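Local coordinates for protein Lmaj004091aaa (Leishmania major, PDB 1XTP) that probably methylates the alpha-amino group of proteins beginning with an X-Pro-Lys sequence, using S-adenosyl-L-methionine as methyl donor, at residues A[75-79]-A[106-111]; A[154-160]-A[182-188]; A[194-200]-A[246-251]. One frame throughout, in Å; residues are numbered along the deposited sequence.

All three contacts belong to one Rossmann-like methyltransferase domain and follow one another along the chain. Contact 1 pairs helix 75-87 with helix 106-115 beside the carboxylate of the bound cofactor analogue. Contact 2, whose centre is about 23 Å from that of contact 1, joins the loop leading into strand 159-165 to the end of helix 173-186. Contact 3 pairs strands 191-198 and 248-253 of the seven-stranded sheet, in which 191-198 is also a neighbour of 159-165. Contacts 1 and 3, with centres about 15 Å apart, meet through a salt bridge between D78 and K196. That bridge ties the cofactor-binding arginine to the sheet; contact 2 touches neither of the others.

Contact 1: A[75-79]-A[106-111]; sequences HDVDI and RITKNL. With SAI (S-adenosyl-L-homoselenocysteine), chain B.
R106 and H75 run past each other in opposite directions, with the guanidinium turned 83° from the imidazole plane. NH1 of R106 donates to ND1 of H75 (3.0 Å), entering tilted from the ring plane. The same NH1 also donates to D78 OD2 at 2.9 Å, and NH2 of R106 reaches that one oxygen at 3.1 Å, an end-on salt bridge in which the carboxylate stands 45° from the guanidinium. D78 OD1 is held by K196 and Q165. In this Rossmann-like methyltransferase R106 opens the helix that follows the glycine-rich loop after strand 96-100, and it turns back to the cofactor: NE bonds to OXT of S-adenosyl-L-homoselenocysteine at 2.8 Å and NH2 to its O at 2.9 Å. With CB, CG and CD running out extended, a bend at chi3 (68°) swings the guanidinium between ligand and helix 75-87, and partners around its edge fix its rotation. CD1 of I79 comes obliquely to NH1 of R106 (3.6 Å), while CG1 of I79 lies over a face of the H75 ring, toward the rim. At that ring's edge sits the N110 amide, its ND2 pinned to R106 O (2.7 Å) on a lone pair in the carbonyl plane.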
loop_
_atom_site.group_PDB
_atom_site.type_symbol
_atom_site.label_atom_id
_atom_site.label_comp_id
_atom_site.label_asym_id
_atom_site.label_seq_id
_atom_site.Cartn_x
_atom_site.Cartn_y
_atom_site.Cartn_z
ATOM N N HIS A 75 -7.913 6.278 -13.146
ATOM C CA HIS A 75 -8.485 6.768 -11.901
ATOM C C HIS A 75 -9.926 6.310 -11.689
ATOM O O HIS A 75 -10.251 5.677 -10.672
ATOM C CB HIS A 75 -8.405 8.296 -11.863
ATOM C CG HIS A 75 -9.104 8.892 -10.689
ATOM N ND1 HIS A 75 -8.592 8.833 -9.412
ATOM C CD2 HIS A 75 -10.305 9.509 -10.586
ATOM C CE1 HIS A 75 -9.432 9.418 -8.579
ATOM N NE2 HIS A 75 -10.481 9.832 -9.266
ATOM N N ASP A 76 -10.778 6.600 -12.662
ATOM C CA ASP A 76 -12.219 6.342 -12.521
ATOM C C ASP A 76 -12.536 4.872 -12.262
ATOM O O ASP A 76 -13.304 4.552 -11.359
ATOM C CB ASP A 76 -12.993 6.829 -13.759
ATOM C CG ASP A 76 -13.018 8.348 -13.887
ATOM O OD1 ASP A 76 -13.007 9.050 -12.846
ATOM O OD2 ASP A 76 -13.060 8.838 -15.038
ATOM N N VAL A 77 -11.933 3.994 -13.048
ATOM C CA VAL A 77 -12.101 2.555 -12.857
ATOM C C VAL A 77 -11.550 2.092 -11.500
ATOM O O VAL A 77 -12.195 1.300 -10.807
ATOM C CB VAL A 77 -11.497 1.733 -14.037
ATOM C CG1 VAL A 77 -10.001 1.945 -14.148
ATOM C CG2 VAL A 77 -11.783 0.241 -13.871
ATOM N N ASP A 78 -10.391 2.614 -11.096
ATOM C CA ASP A 78 -9.838 2.284 -9.811
ATOM C C ASP A 78 -10.782 2.633 -8.670
ATOM O O ASP A 78 -10.994 1.824 -7.782
ATOM C CB ASP A 78 -8.494 3.005 -9.595
ATOM C CG ASP A 78 -7.997 2.882 -8.172
ATOM O OD1 ASP A 78 -7.730 1.737 -7.746
ATOM O OD2 ASP A 78 -7.911 3.923 -7.475
ATOM N N ILE A 79 -11.319 3.843 -8.678
ATOM C CA ILE A 79 -12.183 4.308 -7.600
ATOM C C ILE A 79 -13.515 3.515 -7.556
ATOM O O ILE A 79 -14.016 3.168 -6.478
ATOM C CB ILE A 79 -12.440 5.842 -7.747
ATOM C CG1 ILE A 79 -11.145 6.629 -7.471
ATOM C CG2 ILE A 79 -13.545 6.318 -6.807
ATOM C CD1 ILE A 79 -10.566 6.468 -6.038
ATOM N N ARG A 106 -5.984 11.640 -3.064
ATOM C CA ARG A 106 -6.857 11.202 -4.156
ATOM C C ARG A 106 -7.941 10.209 -3.737
ATOM O O ARG A 106 -9.122 10.344 -4.141
ATOM C CB ARG A 106 -6.008 10.562 -5.264
ATOM C CG ARG A 106 -6.810 10.099 -6.504
ATOM C CD ARG A 106 -5.907 9.308 -7.476
ATOM N NE ARG A 106 -5.503 8.033 -6.876
ATOM C CZ ARG A 106 -6.190 6.895 -6.940
ATOM N NH1 ARG A 106 -7.322 6.800 -7.619
ATOM N NH2 ARG A 106 -5.714 5.825 -6.329
ATOM N N ILE A 107 -7.546 9.187 -2.971
ATOM C CA ILE A 107 -8.492 8.203 -2.514
ATOM C C ILE A 107 -9.473 8.808 -1.470
ATOM O O ILE A 107 -10.684 8.542 -1.506
ATOM C CB ILE A 107 -7.775 6.925 -1.969
ATOM C CG1 ILE A 107 -6.942 6.270 -3.090
ATOM C CG2 ILE A 107 -8.821 5.917 -1.408
ATOM C CD1 ILE A 107 -5.987 5.188 -2.619
ATOM N N THR A 108 -8.951 9.609 -0.556
ATOM C CA THR A 108 -9.784 10.300 0.423
ATOM C C THR A 108 -10.779 11.237 -0.274
ATOM O O THR A 108 -11.960 11.221 0.048
ATOM C CB THR A 108 -8.938 11.083 1.451
ATOM O OG1 THR A 108 -8.061 10.178 2.124
ATOM C CG2 THR A 108 -9.830 11.795 2.510
ATOM N N LYS A 109 -10.313 12.010 -1.252
ATOM C CA LYS A 109 -11.165 12.993 -1.914
ATOM C C LYS A 109 -12.319 12.343 -2.674
ATOM O O LYS A 109 -13.451 12.818 -2.598
ATOM C CB LYS A 109 -10.355 13.885 -2.867
ATOM C CG LYS A 109 -11.184 15.023 -3.473
ATOM C CD LYS A 109 -10.327 16.125 -4.062
ATOM N N ASN A 110 -12.020 11.253 -3.383
ATOM C CA ASN A 110 -12.951 10.657 -4.333
ATOM C C ASN A 110 -13.686 9.431 -3.803
ATOM O O ASN A 110 -14.606 8.961 -4.442
ATOM C CB ASN A 110 -12.203 10.275 -5.617
ATOM C CG ASN A 110 -11.615 11.480 -6.321
ATOM O OD1 ASN A 110 -12.317 12.189 -7.048
ATOM N ND2 ASN A 110 -10.326 11.746 -6.074
ATOM N N LEU A 111 -13.280 8.896 -2.659
ATOM C CA LEU A 111 -13.961 7.715 -2.135
ATOM C C LEU A 111 -14.302 7.828 -0.667
ATOM O O LEU A 111 -15.451 7.677 -0.289
ATOM C CB LEU A 111 -13.133 6.444 -2.384
ATOM C CG LEU A 111 -13.805 5.102 -2.029
ATOM C CD1 LEU A 111 -15.255 4.983 -2.531
ATOM C CD2 LEU A 111 -12.982 3.965 -2.553
HETATM N N SAI B . -2.178 6.121 -2.115
HETATM C CA SAI B . -2.284 7.324 -2.991
HETATM C CB SAI B . -0.911 7.732 -3.483
HETATM C CG SAI B . -0.168 6.713 -4.333
HETATM SE SE SAI B . 1.582 7.450 -4.857
HETATM C C SAI B . -3.137 7.091 -4.227
HETATM O O SAI B . -3.389 5.948 -4.608
HETATM O OXT SAI B . -3.561 8.040 -4.886
HETATM C "C5'" SAI B . 2.631 6.608 -3.411
HETATM C "C4'" SAI B . 2.707 7.463 -2.143
HETATM O "O4'" SAI B . 3.378 6.725 -1.164
HETATM C "C3'" SAI B . 3.487 8.761 -2.287
HETATM O "O3'" SAI B . 2.731 9.845 -1.817
HETATM C "C2'" SAI B . 4.724 8.608 -1.434
HETATM O "O2'" SAI B . 5.147 9.830 -0.846
HETATM C "C1'" SAI B . 4.189 7.623 -0.425
HETATM N N9 SAI B . 5.204 6.870 0.296
HETATM C C8 SAI B . 6.450 6.500 -0.159
HETATM N N7 SAI B . 7.054 5.817 0.809
HETATM C C5 SAI B . 6.204 5.733 1.877
HETATM C C6 SAI B . 6.320 5.132 3.128
HETATM N N6 SAI B . 7.444 4.492 3.455
HETATM N N1 SAI B . 5.268 5.216 4.026
HETATM C C2 SAI B . 4.107 5.904 3.698
HETATM N N3 SAI B . 4.000 6.485 2.447
HETATM C C4 SAI B . 5.029 6.390 1.560
#

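Contact 2: A[154-160]-A[182-188]; sequences LPPNTYD and HCQQALT
L154 presses its CB against the methyl of A186, CB to CB 3.9 Å, and its CD1 comes up against CD2 of the H182 ring and, from another direction, the sulfur of C183. The same methyl also meets the carbonyl of P155 (A186 CB to P155 O 3.4 Å), so this small side chain packs against the extended run L154-P155, before the chain turns at N157. Further along, CB of P156 rests on OE1 of Q185 at 3.3 Å, and the T188 methyl CG2 lodges against the backbone of T158. T158 in turn lays its own CG2 over the centre of the Y159 ring. Q185 folds back over its helix: with CG between the backbone N and the carbonyl carbon (chi1 65°) and a bend at chi2, NE2 lies above the H182 ring and donates both to L154 O (3.0 Å) and to H182 O. NE2 of H182 accepts from L154 N at 2.9 Å, nearly straight (170°). Here the loop entering strand 159-165 wraps the C-terminal end of helix 173-186, in the beta-alpha-beta unit that runs on into strand 191-198. N157 N binds Q185 O, while T158 N and Y159 N share A186 O; Y159 then pairs in parallel with L187. Since these N-H groups converge on carbonyls of the last helical turn, they would be expected to balance the partial negative charge gathered at that end.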
loop_
_atom_site.group_PDB
_atom_site.type_symbol
_atom_site.label_atom_id
_atom_site.label_comp_id
_atom_site.label_asym_id
_atom_site.label_seq_id
_atom_site.Cartn_x
_atom_site.Cartn_y
_atom_site.Cartn_z
ATOM N N LEU A 154 -0.225 4.347 15.532
ATOM C CA LEU A 154 -1.670 4.458 15.395
ATOM C C LEU A 154 -2.358 3.978 16.672
ATOM O O LEU A 154 -1.975 2.962 17.252
ATOM C CB LEU A 154 -2.139 3.636 14.224
ATOM C CG LEU A 154 -1.501 3.948 12.877
ATOM C CD1 LEU A 154 -1.895 2.819 11.930
ATOM C CD2 LEU A 154 -1.940 5.297 12.322
ATOM N N PRO A 155 -3.385 4.708 17.119
ATOM C CA PRO A 155 -4.070 4.375 18.364
ATOM C C PRO A 155 -4.927 3.132 18.175
ATOM O O PRO A 155 -5.396 2.872 17.074
ATOM C CB PRO A 155 -4.957 5.585 18.588
ATOM C CG PRO A 155 -5.260 6.081 17.196
ATOM C CD PRO A 155 -4.000 5.871 16.443
ATOM N N PRO A 156 -5.107 2.345 19.226
ATOM C CA PRO A 156 -5.894 1.119 19.087
ATOM C C PRO A 156 -7.376 1.392 18.867
ATOM O O PRO A 156 -7.870 2.459 19.221
ATOM C CB PRO A 156 -5.679 0.400 20.428
ATOM C CG PRO A 156 -5.318 1.475 21.376
ATOM C CD PRO A 156 -4.579 2.517 20.593
ATOM N N ASN A 157 -8.059 0.443 18.233
ATOM C CA ASN A 157 -9.509 0.438 18.184
ATOM C C ASN A 157 -10.082 1.761 17.672
ATOM O O ASN A 157 -10.902 2.360 18.332
ATOM C CB ASN A 157 -10.038 0.130 19.593
ATOM C CG ASN A 157 -11.518 -0.160 19.614
ATOM O OD1 ASN A 157 -12.138 -0.376 18.571
ATOM N ND2 ASN A 157 -12.111 -0.139 20.818
ATOM N N THR A 158 -9.637 2.214 16.507
ATOM C CA THR A 158 -9.999 3.546 16.007
ATOM C C THR A 158 -10.641 3.547 14.630
ATOM O O THR A 158 -11.608 4.274 14.390
ATOM C CB THR A 158 -8.742 4.452 15.985
ATOM O OG1 THR A 158 -8.302 4.651 17.320
ATOM C CG2 THR A 158 -9.021 5.816 15.385
ATOM N N TYR A 159 -10.092 2.768 13.710
ATOM C CA TYR A 159 -10.504 2.853 12.315
ATOM C C TYR A 159 -11.430 1.736 11.830
ATOM O O TYR A 159 -11.202 0.543 12.087
ATOM C CB TYR A 159 -9.274 2.934 11.433
ATOM C CG TYR A 159 -8.487 4.187 11.663
ATOM C CD1 TYR A 159 -8.952 5.414 11.199
ATOM C CD2 TYR A 159 -7.280 4.155 12.354
ATOM C CE1 TYR A 159 -8.220 6.570 11.413
ATOM C CE2 TYR A 159 -6.537 5.318 12.586
ATOM C CZ TYR A 159 -7.011 6.522 12.112
ATOM O OH TYR A 159 -6.272 7.682 12.318
ATOM N N ASP A 160 -12.479 2.148 11.119
ATOM C CA ASP A 160 -13.355 1.229 10.404
ATOM C C ASP A 160 -12.763 0.861 9.015
ATOM O O ASP A 160 -13.071 -0.202 8.455
ATOM C CB ASP A 160 -14.748 1.835 10.261
ATOM C CG ASP A 160 -15.451 2.022 11.597
ATOM O OD1 ASP A 160 -15.282 1.191 12.504
ATOM O OD2 ASP A 160 -16.216 2.988 11.732
ATOM N N HIS A 182 0.258 -3.759 13.229
ATOM C CA HIS A 182 -0.032 -2.504 13.901
ATOM C C HIS A 182 -1.368 -1.886 13.425
ATOM O O HIS A 182 -2.134 -1.300 14.219
ATOM C CB HIS A 182 1.135 -1.553 13.663
ATOM C CG HIS A 182 1.077 -0.310 14.481
ATOM N ND1 HIS A 182 1.089 -0.330 15.859
ATOM C CD2 HIS A 182 1.018 0.992 14.118
ATOM C CE1 HIS A 182 1.029 0.908 16.314
ATOM N NE2 HIS A 182 0.986 1.728 15.279
ATOM N N CYS A 183 -1.634 -1.993 12.129
ATOM C CA CYS A 183 -2.933 -1.596 11.577
ATOM C C CYS A 183 -4.078 -2.419 12.146
ATOM O O CYS A 183 -5.186 -1.918 12.328
ATOM C CB CYS A 183 -2.940 -1.742 10.064
ATOM S SG CYS A 183 -1.974 -0.507 9.270
ATOM N N GLN A 184 -3.813 -3.688 12.411
ATOM C CA GLN A 184 -4.833 -4.584 12.912
ATOM C C GLN A 184 -5.327 -4.111 14.273
ATOM O O GLN A 184 -6.523 -4.095 14.519
ATOM C CB GLN A 184 -4.293 -6.003 13.012
ATOM C CG GLN A 184 -5.328 -7.032 13.478
ATOM C CD GLN A 184 -4.702 -8.385 13.678
ATOM O OE1 GLN A 184 -3.622 -8.491 14.250
ATOM N NE2 GLN A 184 -5.350 -9.427 13.178
ATOM N N GLN A 185 -4.404 -3.724 15.144
ATOM C CA GLN A 185 -4.767 -3.255 16.479
ATOM C C GLN A 185 -5.442 -1.876 16.461
ATOM O O GLN A 185 -6.202 -1.535 17.373
ATOM C CB GLN A 185 -3.551 -3.269 17.417
ATOM C CG GLN A 185 -2.432 -2.315 17.047
ATOM C CD GLN A 185 -2.665 -0.898 17.543
ATOM O OE1 GLN A 185 -3.104 -0.690 18.680
ATOM N NE2 GLN A 185 -2.361 0.083 16.697
ATOM N N ALA A 186 -5.180 -1.105 15.408
ATOM C CA ALA A 186 -5.831 0.179 15.189
ATOM C C ALA A 186 -7.256 0.048 14.643
ATOM O O ALA A 186 -7.983 1.043 14.590
ATOM C CB ALA A 186 -4.998 1.022 14.255
ATOM N N LEU A 187 -7.673 -1.153 14.234
ATOM C CA LEU A 187 -9.040 -1.324 13.731
ATOM C C LEU A 187 -10.045 -1.453 14.841
ATOM O O LEU A 187 -9.736 -1.989 15.895
ATOM C CB LEU A 187 -9.158 -2.558 12.861
ATOM C CG LEU A 187 -8.339 -2.580 11.567
ATOM C CD1 LEU A 187 -8.533 -3.954 10.932
ATOM C CD2 LEU A 187 -8.711 -1.461 10.586
ATOM N N THR A 188 -11.250 -0.971 14.578
ATOM C CA THR A 188 -12.426 -1.307 15.404
ATOM C C THR A 188 -12.908 -2.735 15.094
ATOM O O THR A 188 -12.473 -3.345 14.118
ATOM C CB THR A 188 -13.601 -0.322 15.164
ATOM O OG1 THR A 188 -14.175 -0.570 13.874
ATOM C CG2 THR A 188 -13.117 1.121 15.273
#

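Contact 3: A[194-200]-A[246-251]; sequences FFKENCS and FPLKMY
OD1 of N198 is gripped twice, by the indole N-H of W166 and by a water, which lies 2.8 Å from N198 OD1 and donates also to F246 O, linking the end of strand 191-198 to the loop just before strand 248-253. These two strands are neighbours in the seven-stranded sheet of a Rossmann-like methyltransferase, and 248-253 runs antiparallel to its partner, as the last-numbered strand does in this fold. F195 with Y251 and E197 with K249 are the hydrogen-bonded pairs, and C199 N extends the ladder to P247 O at 3.0 Å. On the face of K196 and M250, a selenomethionine, the two side chains lie alongside, pointing the same way. CG of M250 touches CD of K196 at 3.4 Å, a tight contact. K196 reaches past it, fully extended, and its NZ is held by D78, S82 and Q238. The selenium sits at the edge of the F194 ring, 5.0 Å from its centroid, in a Met-aromatic contact. On the opposite face F195 and Y251 lie side by side, ring planes 18° apart, neither over the other. They touch rim to rim, F195 CD2 3.4 Å from Y251 CD1.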
loop_
_atom_site.group_PDB
_atom_site.type_symbol
_atom_site.label_atom_id
_atom_site.label_comp_id
_atom_site.label_asym_id
_atom_site.label_seq_id
_atom_site.Cartn_x
_atom_site.Cartn_y
_atom_site.Cartn_z
ATOM N N PHE A 194 -8.067 -2.181 3.977
ATOM C CA PHE A 194 -8.229 -2.288 2.540
ATOM C C PHE A 194 -6.852 -2.140 1.856
ATOM O O PHE A 194 -6.305 -1.045 1.772
ATOM C CB PHE A 194 -9.190 -1.231 2.049
ATOM C CG PHE A 194 -9.372 -1.212 0.559
ATOM C CD1 PHE A 194 -10.114 -2.200 -0.082
ATOM C CD2 PHE A 194 -8.841 -0.177 -0.202
ATOM C CE1 PHE A 194 -10.306 -2.155 -1.459
ATOM C CE2 PHE A 194 -9.037 -0.131 -1.578
ATOM C CZ PHE A 194 -9.772 -1.128 -2.205
ATOM N N PHE A 195 -6.323 -3.254 1.355
ATOM C CA PHE A 195 -4.999 -3.290 0.734
ATOM C C PHE A 195 -5.146 -3.491 -0.766
ATOM O O PHE A 195 -5.664 -4.509 -1.205
ATOM C CB PHE A 195 -4.170 -4.411 1.362
ATOM C CG PHE A 195 -2.807 -4.605 0.734
ATOM C CD1 PHE A 195 -1.996 -3.517 0.416
ATOM C CD2 PHE A 195 -2.324 -5.890 0.498
ATOM C CE1 PHE A 195 -0.738 -3.712 -0.138
ATOM C CE2 PHE A 195 -1.079 -6.099 -0.050
ATOM C CZ PHE A 195 -0.270 -5.011 -0.359
ATOM N N LYS A 196 -4.725 -2.492 -1.543
ATOM C CA LYS A 196 -4.827 -2.528 -3.003
ATOM C C LYS A 196 -3.459 -2.283 -3.613
ATOM O O LYS A 196 -2.851 -1.251 -3.378
ATOM C CB LYS A 196 -5.808 -1.475 -3.521
ATOM C CG LYS A 196 -6.295 -1.718 -4.953
ATOM C CD LYS A 196 -7.585 -0.933 -5.233
ATOM C CE LYS A 196 -8.170 -1.224 -6.609
ATOM N NZ LYS A 196 -9.301 -0.314 -6.929
ATOM N N GLU A 197 -2.999 -3.223 -4.431
ATOM C CA GLU A 197 -1.629 -3.185 -4.908
ATOM C C GLU A 197 -1.442 -3.972 -6.201
ATOM O O GLU A 197 -2.203 -4.914 -6.490
ATOM C CB GLU A 197 -0.697 -3.778 -3.842
ATOM C CG GLU A 197 0.752 -3.379 -4.028
ATOM C CD GLU A 197 0.899 -1.897 -4.335
ATOM O OE1 GLU A 197 0.783 -1.076 -3.384
ATOM O OE2 GLU A 197 1.141 -1.569 -5.524
ATOM N N ASN A 198 -0.402 -3.587 -6.943
ATOM C CA ASN A 198 0.091 -4.346 -8.066
ATOM C C ASN A 198 0.600 -5.718 -7.605
ATOM O O ASN A 198 1.219 -5.851 -6.550
ATOM C CB ASN A 198 1.198 -3.580 -8.796
ATOM C CG ASN A 198 0.687 -2.314 -9.498
ATOM O OD1 ASN A 198 -0.512 -2.082 -9.614
ATOM N ND2 ASN A 198 1.616 -1.518 -10.009
ATOM N N CYS A 199 0.324 -6.724 -8.422
ATOM C CA CYS A 199 0.584 -8.112 -8.104
ATOM C C CYS A 199 1.382 -8.732 -9.259
ATOM O O CYS A 199 0.972 -8.616 -10.414
ATOM C CB CYS A 199 -0.775 -8.791 -7.986
ATOM S SG CYS A 199 -0.851 -10.045 -6.798
ATOM N N SER A 200 2.515 -9.372 -8.964
ATOM C CA SER A 200 3.304 -10.054 -10.005
ATOM C C SER A 200 2.463 -11.137 -10.674
ATOM O O SER A 200 1.745 -11.875 -9.988
ATOM C CB SER A 200 4.582 -10.671 -9.423
ATOM O OG SER A 200 5.525 -9.675 -9.044
ATOM N N PHE A 246 0.475 -4.225 -14.620
ATOM C CA PHE A 246 0.397 -5.268 -13.586
ATOM C C PHE A 246 -1.049 -5.402 -13.125
ATOM O O PHE A 246 -1.723 -4.396 -12.928
ATOM C CB PHE A 246 1.205 -4.895 -12.355
ATOM C CG PHE A 246 2.659 -5.201 -12.455
ATOM C CD1 PHE A 246 3.127 -6.465 -12.151
ATOM C CD2 PHE A 246 3.576 -4.206 -12.801
ATOM C CE1 PHE A 246 4.476 -6.745 -12.214
ATOM C CE2 PHE A 246 4.935 -4.480 -12.863
ATOM C CZ PHE A 246 5.385 -5.756 -12.564
ATOM N N PRO A 247 -1.530 -6.634 -12.948
ATOM C CA PRO A 247 -2.823 -6.784 -12.301
ATOM C C PRO A 247 -2.877 -6.043 -10.953
ATOM O O PRO A 247 -1.871 -5.941 -10.233
ATOM C CB PRO A 247 -2.936 -8.297 -12.096
ATOM C CG PRO A 247 -2.103 -8.866 -13.201
ATOM C CD PRO A 247 -0.959 -7.930 -13.356
ATOM N N LEU A 248 -4.055 -5.542 -10.622
ATOM C CA LEU A 248 -4.259 -4.811 -9.391
ATOM C C LEU A 248 -5.206 -5.604 -8.496
ATOM O O LEU A 248 -6.384 -5.765 -8.824
ATOM C CB LEU A 248 -4.831 -3.448 -9.754
ATOM C CG LEU A 248 -5.055 -2.403 -8.676
ATOM C CD1 LEU A 248 -3.755 -2.041 -8.025
ATOM C CD2 LEU A 248 -5.694 -1.188 -9.341
ATOM N N LYS A 249 -4.695 -6.104 -7.377
ATOM C CA LYS A 249 -5.506 -6.900 -6.462
ATOM C C LYS A 249 -5.907 -6.144 -5.176
ATOM O O LYS A 249 -5.121 -5.426 -4.560
ATOM C CB LYS A 249 -4.791 -8.214 -6.096
ATOM C CG LYS A 249 -5.758 -9.355 -5.830
ATOM C CD LYS A 249 -5.084 -10.703 -5.588
ATOM C CE LYS A 249 -6.083 -11.742 -5.067
ATOM N NZ LYS A 249 -5.426 -12.865 -4.319
HETATM N N MSE A 250 -7.148 -6.335 -4.783
HETATM C CA MSE A 250 -7.656 -5.835 -3.515
HETATM C C MSE A 250 -7.802 -6.971 -2.517
HETATM O O MSE A 250 -8.272 -8.047 -2.866
HETATM C CB MSE A 250 -9.025 -5.217 -3.740
HETATM C CG MSE A 250 -8.979 -3.949 -4.539
HETATM SE SE MSE A 250 -10.735 -3.435 -5.182
HETATM C CE MSE A 250 -10.787 -4.557 -6.806
ATOM N N TYR A 251 -7.408 -6.702 -1.275
ATOM C CA TYR A 251 -7.605 -7.590 -0.153
ATOM C C TYR A 251 -8.310 -6.855 0.981
ATOM O O TYR A 251 -7.935 -5.733 1.320
ATOM C CB TYR A 251 -6.267 -8.059 0.408
ATOM C CG TYR A 251 -5.327 -8.719 -0.564
ATOM C CD1 TYR A 251 -4.386 -7.965 -1.259
ATOM C CD2 TYR A 251 -5.328 -10.104 -0.743
ATOM C CE1 TYR A 251 -3.502 -8.553 -2.132
ATOM C CE2 TYR A 251 -4.424 -10.715 -1.618
ATOM C CZ TYR A 251 -3.518 -9.926 -2.301
ATOM O OH TYR A 251 -2.625 -10.485 -3.172
HETATM O O HOH W 1 -0.926 -1.795 -12.334
#